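Local coordinates for protein LRIM1 (PDB 3O53), which pairs with APL1C in a heterodimeric complex that regulates complement-like immunity in the mosquito Anopheles gambiae, its leucine-rich repeat domain being the part described, at residues A[182-187]-A[201-206]; A[219-224]-A[242-247]; A[226-231]-A[303-308]; A[247-252]-A[292-297]. One frame throughout, in Å; residues are numbered along the deposited sequence.

Contact 1 (A[182-187]-A[201-206]); sequences YDVKGQ and NKLAFM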
loop_
_atom_site.group_PDB
_atom_site.type_symbol
_atom_site.label_atom_id
_atom_site.label_comp_id
_atom_site.label_asym_id
_atom_site.label_seq_id
_atom_site.Cartn_x
_atom_site.Cartn_y
_atom_site.Cartn_z
ATOM N N TYR A 182 12.986 3.838 6.429
ATOM C CA TYR A 182 14.321 3.549 6.951
ATOM C C TYR A 182 14.256 2.689 8.211
ATOM O O TYR A 182 15.272 2.141 8.651
ATOM C CB TYR A 182 15.100 4.845 7.228
ATOM C CG TYR A 182 14.671 5.555 8.485
ATOM C CD1 TYR A 182 15.359 5.373 9.676
ATOM C CD2 TYR A 182 13.579 6.412 8.484
ATOM C CE1 TYR A 182 14.976 6.026 10.835
ATOM C CE2 TYR A 182 13.184 7.068 9.641
ATOM C CZ TYR A 182 13.885 6.869 10.811
ATOM O OH TYR A 182 13.494 7.523 11.955
ATOM N N ASP A 183 13.061 2.537 8.771
ATOM C CA ASP A 183 12.903 1.745 9.991
ATOM C C ASP A 183 11.551 1.039 10.030
ATOM O O ASP A 183 10.524 1.619 9.684
ATOM C CB ASP A 183 13.037 2.652 11.220
ATOM C CG ASP A 183 13.080 1.868 12.525
ATOM O OD1 ASP A 183 13.918 0.951 12.650
ATOM O OD2 ASP A 183 12.272 2.170 13.428
ATOM N N VAL A 184 11.556 -0.218 10.448
ATOM C CA VAL A 184 10.318 -0.955 10.653
ATOM C C VAL A 184 10.356 -1.546 12.057
ATOM O O VAL A 184 11.397 -1.996 12.518
ATOM C CB VAL A 184 10.154 -2.102 9.621
ATOM C CG1 VAL A 184 8.909 -2.923 9.917
ATOM C CG2 VAL A 184 10.094 -1.554 8.196
ATOM N N LYS A 185 9.221 -1.552 12.737
ATOM C CA LYS A 185 9.131 -2.213 14.021
ATOM C C LYS A 185 7.717 -2.726 14.204
ATOM O O LYS A 185 6.871 -2.514 13.345
ATOM C CB LYS A 185 9.508 -1.252 15.153
ATOM C CG LYS A 185 8.512 -0.134 15.389
ATOM C CD LYS A 185 8.946 0.730 16.565
ATOM C CE LYS A 185 7.851 1.703 16.987
ATOM N NZ LYS A 185 8.227 2.498 18.194
ATOM N N GLY A 186 7.470 -3.405 15.319
ATOM C CA GLY A 186 6.148 -3.914 15.633
ATOM C C GLY A 186 6.064 -5.412 15.444
ATOM O O GLY A 186 6.576 -5.957 14.465
ATOM N N GLN A 187 5.423 -6.085 16.391
ATOM C CA GLN A 187 5.187 -7.516 16.285
ATOM C C GLN A 187 3.696 -7.746 16.157
ATOM O O GLN A 187 2.955 -7.553 17.108
ATOM C CB GLN A 187 5.702 -8.250 17.524
ATOM C CG GLN A 187 7.148 -7.970 17.860
ATOM C CD GLN A 187 8.102 -8.526 16.826
ATOM O OE1 GLN A 187 7.727 -9.364 16.005
ATOM N NE2 GLN A 187 9.345 -8.063 16.862
ATOM N N ASN A 201 13.080 0.726 -0.676
ATOM C CA ASN A 201 13.013 1.614 0.462
ATOM C C ASN A 201 14.449 1.771 0.950
ATOM O O ASN A 201 15.376 1.497 0.197
ATOM C CB ASN A 201 12.052 1.081 1.519
ATOM C CG ASN A 201 10.604 1.385 1.175
ATOM O OD1 ASN A 201 10.158 2.522 1.284
ATOM N ND2 ASN A 201 9.860 0.363 0.770
ATOM N N LYS A 202 14.642 2.225 2.182
ATOM C CA LYS A 202 15.989 2.533 2.655
ATOM C C LYS A 202 16.329 1.802 3.954
ATOM O O LYS A 202 17.044 2.341 4.796
ATOM C CB LYS A 202 16.132 4.046 2.871
ATOM C CG LYS A 202 15.565 4.919 1.752
ATOM C CD LYS A 202 16.333 4.774 0.428
ATOM C CE LYS A 202 15.705 5.648 -0.669
ATOM N NZ LYS A 202 16.053 5.242 -2.069
ATOM N N LEU A 203 15.815 0.585 4.117
ATOM C CA LEU A 203 16.069 -0.207 5.326
ATOM C C LEU A 203 17.498 -0.738 5.417
ATOM O O LEU A 203 18.066 -1.176 4.423
ATOM C CB LEU A 203 15.101 -1.385 5.393
ATOM C CG LEU A 203 13.643 -1.035 5.709
ATOM C CD1 LEU A 203 12.740 -2.247 5.457
ATOM C CD2 LEU A 203 13.512 -0.563 7.148
ATOM N N ALA A 204 18.058 -0.713 6.623
ATOM C CA ALA A 204 19.401 -1.232 6.883
ATOM C C ALA A 204 19.386 -2.541 7.683
ATOM O O ALA A 204 20.358 -3.281 7.666
ATOM C CB ALA A 204 20.223 -0.176 7.643
ATOM N N PHE A 205 18.302 -2.809 8.410
ATOM C CA PHE A 205 18.237 -3.989 9.277
ATOM C C PHE A 205 16.906 -4.711 9.090
ATOM O O PHE A 205 15.845 -4.129 9.285
ATOM C CB PHE A 205 18.396 -3.576 10.750
ATOM C CG PHE A 205 18.397 -4.733 11.719
ATOM C CD1 PHE A 205 19.062 -5.914 11.419
ATOM C CD2 PHE A 205 17.762 -4.626 12.951
ATOM C CE1 PHE A 205 19.078 -6.976 12.322
ATOM C CE2 PHE A 205 17.777 -5.682 13.858
ATOM C CZ PHE A 205 18.437 -6.861 13.536
ATOM N N MET A 206 16.963 -5.976 8.696
ATOM C CA MET A 206 15.756 -6.780 8.596
ATOM C C MET A 206 15.554 -7.457 9.946
ATOM O O MET A 206 16.042 -8.561 10.179
ATOM C CB MET A 206 15.894 -7.804 7.461
ATOM C CG MET A 206 14.669 -8.664 7.235
ATOM S SD MET A 206 14.887 -9.720 5.784
ATOM C CE MET A 206 13.284 -10.536 5.691
HETATM O O HOH W 1 16.523 -0.376 9.242
HETATM O O HOH W 2 17.883 2.437 7.788
HETATM O O HOH W 3 13.859 -2.401 10.337
#

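Contact 2 (A[219-224]-A[242-247]); sequences ISLRNN and FDLRGN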
loop_
_atom_site.group_PDB
_atom_site.type_symbol
_atom_site.label_atom_id
_atom_site.label_comp_id
_atom_site.label_asym_id
_atom_site.label_seq_id
_atom_site.Cartn_x
_atom_site.Cartn_y
_atom_site.Cartn_z
ATOM N N ILE A 219 7.630 -12.081 -0.562
ATOM C CA ILE A 219 8.181 -10.939 0.144
ATOM C C ILE A 219 9.379 -10.385 -0.614
ATOM O O ILE A 219 10.201 -11.139 -1.133
ATOM C CB ILE A 219 8.593 -11.290 1.587
ATOM C CG1 ILE A 219 9.168 -10.054 2.293
ATOM C CG2 ILE A 219 9.625 -12.403 1.606
ATOM C CD1 ILE A 219 9.470 -10.276 3.754
ATOM N N SER A 220 9.473 -9.060 -0.673
ATOM C CA SER A 220 10.632 -8.411 -1.278
ATOM C C SER A 220 11.146 -7.258 -0.424
ATOM O O SER A 220 10.386 -6.391 0.003
ATOM C CB SER A 220 10.292 -7.879 -2.666
ATOM O OG SER A 220 11.435 -7.273 -3.248
ATOM N N LEU A 221 12.439 -7.285 -0.149
ATOM C CA LEU A 221 13.132 -6.130 0.377
ATOM C C LEU A 221 14.232 -5.756 -0.616
ATOM O O LEU A 221 15.279 -5.241 -0.242
ATOM C CB LEU A 221 13.710 -6.430 1.767
ATOM C CG LEU A 221 12.729 -6.297 2.942
ATOM C CD1 LEU A 221 11.728 -7.445 2.949
ATOM C CD2 LEU A 221 13.477 -6.243 4.276
ATOM N N ARG A 222 13.979 -6.008 -1.898
ATOM C CA ARG A 222 14.957 -5.693 -2.929
ATOM C C ARG A 222 15.311 -4.215 -2.920
ATOM O O ARG A 222 14.450 -3.378 -2.668
ATOM C CB ARG A 222 14.419 -6.070 -4.314
ATOM C CG ARG A 222 15.346 -5.661 -5.455
ATOM C CD ARG A 222 14.638 -5.741 -6.791
ATOM N NE ARG A 222 15.551 -5.590 -7.921
ATOM C CZ ARG A 222 15.146 -5.411 -9.176
ATOM N NH1 ARG A 222 13.846 -5.350 -9.448
ATOM N NH2 ARG A 222 16.030 -5.297 -10.157
ATOM N N ASN A 223 16.578 -3.895 -3.197
ATOM C CA ASN A 223 17.005 -2.499 -3.346
ATOM C C ASN A 223 16.681 -1.642 -2.132
ATOM O O ASN A 223 16.230 -0.497 -2.247
ATOM C CB ASN A 223 16.431 -1.885 -4.625
ATOM C CG ASN A 223 17.135 -2.415 -5.877
ATOM O OD1 ASN A 223 18.087 -3.178 -5.773
ATOM N ND2 ASN A 223 16.665 -2.027 -7.048
ATOM N N ASN A 224 16.923 -2.213 -0.962
ATOM C CA ASN A 224 17.024 -1.418 0.244
ATOM C C ASN A 224 18.512 -1.179 0.515
ATOM O O ASN A 224 19.287 -1.047 -0.426
ATOM C CB ASN A 224 16.314 -2.117 1.394
ATOM C CG ASN A 224 14.817 -1.831 1.396
ATOM O OD1 ASN A 224 14.337 -1.027 2.180
ATOM N ND2 ASN A 224 14.084 -2.469 0.487
ATOM N N PHE A 242 11.145 -14.791 -2.589
ATOM C CA PHE A 242 11.929 -14.177 -1.539
ATOM C C PHE A 242 13.039 -13.385 -2.215
ATOM O O PHE A 242 13.982 -13.965 -2.750
ATOM C CB PHE A 242 12.493 -15.274 -0.626
ATOM C CG PHE A 242 13.200 -14.763 0.603
ATOM C CD1 PHE A 242 12.495 -14.476 1.760
ATOM C CD2 PHE A 242 14.577 -14.610 0.610
ATOM C CE1 PHE A 242 13.153 -14.028 2.894
ATOM C CE2 PHE A 242 15.241 -14.169 1.737
ATOM C CZ PHE A 242 14.537 -13.877 2.883
ATOM N N ASP A 243 12.929 -12.057 -2.189
ATOM C CA ASP A 243 13.824 -11.210 -2.980
ATOM C C ASP A 243 14.552 -10.174 -2.117
ATOM O O ASP A 243 13.969 -9.161 -1.726
ATOM C CB ASP A 243 13.011 -10.501 -4.065
ATOM C CG ASP A 243 13.874 -9.816 -5.100
ATOM O OD1 ASP A 243 15.099 -9.741 -4.898
ATOM O OD2 ASP A 243 13.317 -9.337 -6.116
ATOM N N LEU A 244 15.831 -10.433 -1.849
ATOM C CA LEU A 244 16.683 -9.514 -1.097
ATOM C C LEU A 244 17.825 -9.005 -1.964
ATOM O O LEU A 244 18.890 -8.659 -1.452
ATOM C CB LEU A 244 17.283 -10.210 0.122
ATOM C CG LEU A 244 16.322 -10.844 1.113
ATOM C CD1 LEU A 244 17.087 -11.350 2.323
ATOM C CD2 LEU A 244 15.246 -9.853 1.528
ATOM N N ARG A 245 17.623 -9.000 -3.279
ATOM C CA ARG A 245 18.630 -8.489 -4.194
ATOM C C ARG A 245 18.868 -7.004 -3.933
ATOM O O ARG A 245 18.003 -6.333 -3.389
ATOM C CB ARG A 245 18.169 -8.667 -5.641
ATOM C CG ARG A 245 18.171 -10.099 -6.143
ATOM C CD ARG A 245 17.667 -10.122 -7.566
ATOM N NE ARG A 245 16.319 -9.559 -7.643
ATOM C CZ ARG A 245 15.764 -9.053 -8.738
ATOM N NH1 ARG A 245 16.430 -9.017 -9.884
ATOM N NH2 ARG A 245 14.529 -8.576 -8.682
ATOM N N GLY A 246 20.044 -6.508 -4.311
ATOM C CA GLY A 246 20.316 -5.082 -4.313
ATOM C C GLY A 246 20.646 -4.462 -2.961
ATOM O O GLY A 246 20.529 -3.256 -2.790
ATOM N N ASN A 247 21.052 -5.274 -1.996
ATOM C CA ASN A 247 21.371 -4.758 -0.674
ATOM C C ASN A 247 22.896 -4.731 -0.430
ATOM O O ASN A 247 23.661 -4.746 -1.380
ATOM C CB ASN A 247 20.604 -5.560 0.369
ATOM C CG ASN A 247 19.125 -5.198 0.382
ATOM O OD1 ASN A 247 18.772 -4.063 0.679
ATOM N ND2 ASN A 247 18.259 -6.154 0.036
HETATM O O HOH W 4 21.967 -1.283 -1.310
#

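Contact 3 (A[226-231]-A[303-308]); sequences LVLIEK and FADRLI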
loop_
_atom_site.group_PDB
_atom_site.type_symbol
_atom_site.label_atom_id
_atom_site.label_comp_id
_atom_site.label_asym_id
_atom_site.label_seq_id
_atom_site.Cartn_x
_atom_site.Cartn_y
_atom_site.Cartn_z
ATOM N N LEU A 226 20.134 -3.104 3.177
ATOM C CA LEU A 226 20.275 -4.060 4.264
ATOM C C LEU A 226 21.724 -4.474 4.477
ATOM O O LEU A 226 22.427 -4.827 3.537
ATOM C CB LEU A 226 19.437 -5.311 3.993
ATOM C CG LEU A 226 17.923 -5.108 3.941
ATOM C CD1 LEU A 226 17.243 -6.416 3.563
ATOM C CD2 LEU A 226 17.372 -4.567 5.282
ATOM N N VAL A 227 22.153 -4.444 5.732
ATOM C CA VAL A 227 23.469 -4.937 6.111
ATOM C C VAL A 227 23.318 -6.228 6.919
ATOM O O VAL A 227 24.089 -7.172 6.754
ATOM C CB VAL A 227 24.222 -3.907 6.971
ATOM C CG1 VAL A 227 25.648 -4.368 7.208
ATOM C CG2 VAL A 227 24.197 -2.523 6.314
ATOM N N LEU A 228 22.313 -6.263 7.791
ATOM C CA LEU A 228 22.103 -7.396 8.690
ATOM C C LEU A 228 20.670 -7.905 8.660
ATOM O O LEU A 228 19.738 -7.154 8.379
ATOM C CB LEU A 228 22.435 -7.002 10.133
ATOM C CG LEU A 228 23.867 -6.568 10.420
ATOM C CD1 LEU A 228 24.038 -6.273 11.913
ATOM C CD2 LEU A 228 24.842 -7.640 9.954
ATOM N N ILE A 229 20.520 -9.184 8.991
ATOM C CA ILE A 229 19.227 -9.846 9.134
ATOM C C ILE A 229 19.175 -10.481 10.514
ATOM O O ILE A 229 20.156 -11.073 10.958
ATOM C CB ILE A 229 19.063 -10.994 8.107
ATOM C CG1 ILE A 229 19.153 -10.458 6.681
ATOM C CG2 ILE A 229 17.732 -11.734 8.326
ATOM C CD1 ILE A 229 19.180 -11.555 5.595
ATOM N N GLU A 230 18.032 -10.375 11.179
ATOM C CA GLU A 230 17.840 -10.990 12.491
ATOM C C GLU A 230 17.888 -12.508 12.338
ATOM O O GLU A 230 17.077 -13.086 11.616
ATOM C CB GLU A 230 16.495 -10.551 13.086
ATOM C CG GLU A 230 16.071 -11.328 14.322
ATOM C CD GLU A 230 17.104 -11.250 15.438
ATOM O OE1 GLU A 230 17.411 -10.128 15.891
ATOM O OE2 GLU A 230 17.609 -12.308 15.856
ATOM N N LYS A 231 18.843 -13.151 13.007
ATOM C CA LYS A 231 19.068 -14.583 12.823
ATOM C C LYS A 231 17.909 -15.431 13.353
ATOM O O LYS A 231 17.757 -16.583 12.968
ATOM C CB LYS A 231 20.375 -15.007 13.507
ATOM C CG LYS A 231 20.385 -14.800 15.017
ATOM C CD LYS A 231 21.730 -15.165 15.633
ATOM C CE LYS A 231 22.105 -16.606 15.330
ATOM N NZ LYS A 231 23.315 -17.042 16.077
ATOM N N PHE A 303 31.970 -3.669 12.510
ATOM C CA PHE A 303 31.787 -2.859 11.309
ATOM C C PHE A 303 30.329 -2.824 10.845
ATOM O O PHE A 303 29.829 -1.764 10.496
ATOM C CB PHE A 303 32.683 -3.333 10.169
ATOM C CG PHE A 303 34.147 -3.220 10.463
ATOM C CD1 PHE A 303 34.764 -1.982 10.536
ATOM C CD2 PHE A 303 34.909 -4.357 10.658
ATOM C CE1 PHE A 303 36.116 -1.883 10.804
ATOM C CE2 PHE A 303 36.259 -4.266 10.926
ATOM C CZ PHE A 303 36.864 -3.028 10.999
ATOM N N ALA A 304 29.650 -3.969 10.847
ATOM C CA ALA A 304 28.249 -4.021 10.422
ATOM C C ALA A 304 27.359 -3.164 11.324
ATOM O O ALA A 304 26.542 -2.374 10.844
ATOM C CB ALA A 304 27.749 -5.461 10.399
ATOM N N ASP A 305 27.527 -3.328 12.633
ATOM C CA ASP A 305 26.754 -2.583 13.620
ATOM C C ASP A 305 26.977 -1.084 13.462
ATOM O O ASP A 305 26.051 -0.293 13.599
ATOM C CB ASP A 305 27.143 -3.022 15.034
ATOM C CG ASP A 305 26.728 -4.452 15.338
ATOM O OD1 ASP A 305 25.613 -4.851 14.937
ATOM O OD2 ASP A 305 27.515 -5.176 15.984
ATOM N N ARG A 306 28.214 -0.703 13.168
ATOM C CA ARG A 306 28.568 0.699 12.993
ATOM C C ARG A 306 27.892 1.307 11.758
ATOM O O ARG A 306 27.457 2.456 11.802
ATOM C CB ARG A 306 30.090 0.859 12.908
ATOM C CG ARG A 306 30.779 0.784 14.265
ATOM C CD ARG A 306 32.295 0.855 14.145
ATOM N NE ARG A 306 32.744 2.083 13.495
ATOM C CZ ARG A 306 34.020 2.415 13.323
ATOM N NH1 ARG A 306 34.985 1.611 13.759
ATOM N NH2 ARG A 306 34.332 3.555 12.714
ATOM N N LEU A 307 27.799 0.539 10.673
ATOM C CA LEU A 307 27.114 1.003 9.465
ATOM C C LEU A 307 25.649 1.296 9.766
ATOM O O LEU A 307 25.101 2.308 9.326
ATOM C CB LEU A 307 27.205 -0.034 8.337
ATOM C CG LEU A 307 28.488 -0.068 7.507
ATOM C CD1 LEU A 307 28.382 -1.122 6.397
ATOM C CD2 LEU A 307 28.799 1.305 6.925
ATOM N N ILE A 308 25.024 0.414 10.539
ATOM C CA ILE A 308 23.626 0.582 10.903
ATOM C C ILE A 308 23.423 1.783 11.836
ATOM O O ILE A 308 22.556 2.627 11.582
ATOM C CB ILE A 308 23.056 -0.707 11.531
ATOM C CG1 ILE A 308 22.959 -1.802 10.453
ATOM C CG2 ILE A 308 21.684 -0.429 12.142
ATOM C CD1 ILE A 308 22.868 -3.216 10.985
#

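Contact 4 (A[247-252]-A[292-297]); sequences NGFHCG and GAYCCE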
loop_
_atom_site.group_PDB
_atom_site.type_symbol
_atom_site.label_atom_id
_atom_site.label_comp_id
_atom_site.label_asym_id
_atom_site.label_seq_id
_atom_site.Cartn_x
_atom_site.Cartn_y
_atom_site.Cartn_z
ATOM N N ASN A 247 21.052 -5.274 -1.996
ATOM C CA ASN A 247 21.371 -4.758 -0.674
ATOM C C ASN A 247 22.896 -4.731 -0.430
ATOM O O ASN A 247 23.661 -4.746 -1.380
ATOM C CB ASN A 247 20.604 -5.560 0.369
ATOM C CG ASN A 247 19.125 -5.198 0.382
ATOM O OD1 ASN A 247 18.772 -4.063 0.679
ATOM N ND2 ASN A 247 18.259 -6.154 0.036
ATOM N N GLY A 248 23.333 -4.668 0.824
ATOM C CA GLY A 248 24.762 -4.642 1.125
ATOM C C GLY A 248 25.104 -5.540 2.299
ATOM O O GLY A 248 25.654 -5.086 3.296
ATOM N N PHE A 249 24.781 -6.823 2.181
ATOM C CA PHE A 249 24.845 -7.736 3.319
ATOM C C PHE A 249 26.260 -8.020 3.800
ATOM O O PHE A 249 27.188 -8.107 3.005
ATOM C CB PHE A 249 24.212 -9.081 2.958
ATOM C CG PHE A 249 22.728 -9.030 2.805
ATOM C CD1 PHE A 249 21.918 -8.737 3.889
ATOM C CD2 PHE A 249 22.139 -9.303 1.580
ATOM C CE1 PHE A 249 20.547 -8.695 3.751
ATOM C CE2 PHE A 249 20.763 -9.260 1.433
ATOM C CZ PHE A 249 19.966 -8.954 2.518
ATOM N N HIS A 250 26.403 -8.187 5.111
ATOM C CA HIS A 250 27.583 -8.813 5.680
ATOM C C HIS A 250 27.427 -10.317 5.495
ATOM O O HIS A 250 26.371 -10.871 5.799
ATOM C CB HIS A 250 27.698 -8.452 7.168
ATOM C CG HIS A 250 28.529 -9.404 7.969
ATOM N ND1 HIS A 250 29.830 -9.723 7.640
ATOM C CD2 HIS A 250 28.253 -10.086 9.106
ATOM C CE1 HIS A 250 30.313 -10.570 8.530
ATOM N NE2 HIS A 250 29.376 -10.807 9.431
ATOM N N CYS A 251 28.457 -10.980 4.977
ATOM C CA CYS A 251 28.370 -12.413 4.703
ATOM C C CYS A 251 27.914 -13.199 5.923
ATOM O O CYS A 251 27.071 -14.087 5.815
ATOM C CB CYS A 251 29.715 -12.950 4.211
ATOM S SG CYS A 251 30.100 -12.452 2.526
ATOM N N GLY A 252 28.463 -12.866 7.084
ATOM C CA GLY A 252 28.101 -13.558 8.305
ATOM C C GLY A 252 26.604 -13.553 8.546
ATOM O O GLY A 252 26.053 -14.523 9.061
ATOM N N GLY A 292 25.133 -17.864 -0.966
ATOM C CA GLY A 292 23.979 -18.246 -1.740
ATOM C C GLY A 292 23.834 -17.241 -2.859
ATOM O O GLY A 292 24.818 -16.767 -3.426
ATOM N N ALA A 293 22.601 -16.870 -3.150
ATOM C CA ALA A 293 22.332 -16.037 -4.305
ATOM C C ALA A 293 22.738 -14.572 -4.111
ATOM O O ALA A 293 22.829 -13.830 -5.082
ATOM C CB ALA A 293 20.862 -16.134 -4.675
ATOM N N TYR A 294 22.992 -14.141 -2.883
ATOM C CA TYR A 294 23.204 -12.711 -2.660
ATOM C C TYR A 294 24.667 -12.299 -2.478
ATOM O O TYR A 294 25.453 -13.014 -1.880
ATOM C CB TYR A 294 22.378 -12.253 -1.470
ATOM C CG TYR A 294 20.899 -12.501 -1.652
ATOM C CD1 TYR A 294 20.214 -12.014 -2.764
ATOM C CD2 TYR A 294 20.186 -13.210 -0.701
ATOM C CE1 TYR A 294 18.847 -12.247 -2.919
ATOM C CE2 TYR A 294 18.840 -13.436 -0.841
ATOM C CZ TYR A 294 18.176 -12.960 -1.941
ATOM O OH TYR A 294 16.825 -13.206 -2.032
ATOM N N CYS A 295 25.015 -11.138 -3.020
ATOM C CA CYS A 295 26.329 -10.559 -2.821
ATOM C C CYS A 295 26.507 -10.295 -1.344
ATOM O O CYS A 295 25.537 -10.070 -0.629
ATOM C CB CYS A 295 26.461 -9.240 -3.588
ATOM S SG CYS A 295 26.220 -9.422 -5.384
ATOM N N CYS A 296 27.744 -10.313 -0.880
ATOM C CA CYS A 296 28.001 -9.957 0.502
ATOM C C CYS A 296 29.459 -9.566 0.697
ATOM O O CYS A 296 30.313 -9.922 -0.108
ATOM C CB CYS A 296 27.619 -11.109 1.429
ATOM S SG CYS A 296 28.566 -12.618 1.176
ATOM N N GLU A 297 29.721 -8.818 1.766
ATOM C CA GLU A 297 31.063 -8.364 2.095
ATOM C C GLU A 297 31.332 -8.763 3.533
ATOM O O GLU A 297 30.411 -8.820 4.345
ATOM C CB GLU A 297 31.159 -6.844 1.939
ATOM C CG GLU A 297 32.504 -6.245 2.324
ATOM C CD GLU A 297 33.518 -6.293 1.194
ATOM O OE1 GLU A 297 33.427 -5.450 0.276
ATOM O OE2 GLU A 297 34.415 -7.163 1.230
HETATM O O HOH W 5 24.077 -7.820 -0.553
#

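Contact 1 (A[182-187]-A[201-206])
The backbones of 182-187 and 201-206 come closest where Tyr-182 CA lies 4.5 Å from Leu-203 CA, and they diverge from there, so the two short strands 183-185 and 205-206 do not pair with each other. The segments belong to successive turns of the leucine-rich repeat solenoid, on its convex side: strand 183-185 pairs instead with 158-160, and 205-206 with 228-229.

Leu-203 is the side chain that fills the junction. With its CG turned beside the backbone N and anti to the carbonyl carbon (chi1 -72°), it sends CD2 against the Tyr-182/Asp-183 peptide bond, 3.5 Å from Tyr-182 C. The same methyl meets Val-184 CG2 at 3.7 Å, the valine pointing toward the other turn while the two side chains lie at a slant. Tyr-182 contributes mainly backbone: its side chain leads away, and the ring rests one face on Asp-183 CB. Leu-203 is the leucine of the N-x-L part of the repeat consensus; Asn-201, two residues earlier, bonds to Leu-176 O and Leu-198 O.

Ordered water supplies the polar links, beginning at the close approach itself. Water 1 donates to Tyr-182 O (2.9 Å) and accepts from Ala-204 N, and water 2 gives one proton to Tyr-182 O and the other to Lys-202 O, so two waters grip a single carbonyl. Farther along, where the backbones have separated, water 3 accepts from Val-184 N at 3.2 Å and donates to Phe-205 O at 2.8 Å.

Contact 2 (A[219-224]-A[242-247])
Strands 218-220 and 241-243 are neighbouring parallel strands of the leucine-rich repeat solenoid, bridged at Ile-219/Phe-242 and Ser-220/Asp-243. Backbone hydrogen bonds set this register: Asp-243 N donates to Ile-219 O at 3.1 Å and Leu-221 N to Asp-243 O at 2.9 Å, and beyond the strands Asn-223 N reaches Arg-245 O.

Side-chain amides carry the pairing onward as a rung of the asparagine ladder. Asn-247 ND2 meets Leu-221 O at 3.1 Å with a nearly straight N-H (170°), approaching from above the carbonyl plane; its other proton goes to Leu-244 O within its own turn. Asn-224 plays the equivalent role one turn earlier, its OD1 accepting from Leu-203 N.

Among charged groups, Arg-245 grips Asp-243 side-on, NE to OD1 and NH2 to OD2. That salt bridge holds the guanidinium flat, and the extended Arg-222 lays its own on top, centres 3.7 Å apart and planes at 21°. The carboxylate probably offsets part of the repulsion between the two arginines.

Apolar contact lies on the other face of the strands, where Ile-219 and Phe-242 run side by side and Ile-219 CG2 lies 3.5 Å from Phe-242 CD1; just past the strand ends, Leu-244 CD2 touches Leu-221 CB. At the far end, water 4 donates to both Asn-224 O (2.8 Å) and Gly-246 O (2.9 Å).

Contact 3 (A[226-231]-A[303-308])
A C-terminal helix, 303-310, is laid against the convex side of the leucine-rich repeat solenoid, where Val-227 and Leu-228 of the turn around strand 228-229 receive it. Residues Ala-304, Leu-307 and Ile-308, spaced three and four apart, put one helix face toward the repeat; within the helix, Ile-308 N donates to Ala-304 O, which fixes that spacing. The nearest pair of CA atoms, those of Val-227 and Ala-304, is 6.5 Å apart, consistent with the small alanine side chain at this point.

Leu-228 works as the wedge. Its two methyls divide the helix surface between them: CD2 sits 3.7 Å from Ala-304 CB, while CD1 presses on Ile-308 CD1 at 3.4 Å, tighter than usual for two carbons. The leucine CG stands beside its backbone N (chi1 -61°), which carries both methyls outward from the strand to the helix. CD1 also lies 3.7 Å from Asp-305 OD1, the aspartate crossing the leucine at about a right angle, so a carboxylate oxygen skirts the rim of the apolar patch. Val-227 adds a second, looser point: CG1 meets Ala-304 CB at 4.0 Å and Leu-307 CD1 at 4.3 Å.

The repeat turn is held separately by backbone bonds, Val-227 to Ala-204 and His-250, and Leu-228 to Met-206. The two segments, by contrast, meet by van der Waals contact, mostly methyl against methyl; against this turn the helix is probably positioned by shape and hydrophobic burial, without a directional polar bond from 226-231 to orient it.

Contact 4 (A[247-252]-A[292-297])
Cys-251 and Cys-296 join the two segments covalently, SG to SG at 2.1 Å with a disulfide torsion of 83°. Cys-296 turns its SG between its own backbone N and carbonyl carbon (chi1 63°) to point it at the start of helix 251-259. Alongside, Phe-249 packs with CB 4.2 Å from Cys-296 CB and CD2 4.2 Å from Tyr-294 CB, the tyrosine ring meeting the phenylalanine obliquely; Leu-254 of the helix lies against Phe-249, Tyr-294 and Cys-296.

A second disulfide, from the adjacent Cys-295 to Cys-283, is consistent with a disulfide-bonded C-terminal cap of the leucine-rich repeats, and Tyr-294 OH reaches back to accept from Leu-244 N, just past strand 241-243.

Outward from the sulfurs the backbones are bridged. Glu-297 N donates to Phe-249 O at 2.9 Å, nearly straight (162°). Glu-297 O in turn accepts from Cys-251 N at 3.0 Å, the donor standing well above the carbonyl plane, and receives a CA-H...O contact at 3.1 Å from CA of His-250, the N-cap residue. Water 5 bridges the backbones again, accepting from Phe-249 N and donating to Cys-295 O, 2.7 Å away.

How the contacts relate
From the N terminus, contact 1 closes first, joining two successive turns on the convex side before contact 2 opens. Contact 2 then links the strand segments 219-224 and 242-247, the latter on the last strand of the long parallel row. Contact 3 starts inside that loop, at 226-231, and ends far along the chain at 303-308, so contacts 2 and 3 cross. Contact 4 opens where contact 2 ends, sharing Asn-247, and is nested within the loop of contact 3. Met-206 O and Glu-230 N tie contact 1 to contact 3 through neighbouring short strands. Repeat turns, probable disulfide cap and C-terminal helix are thus interlocked at one end of the solenoid.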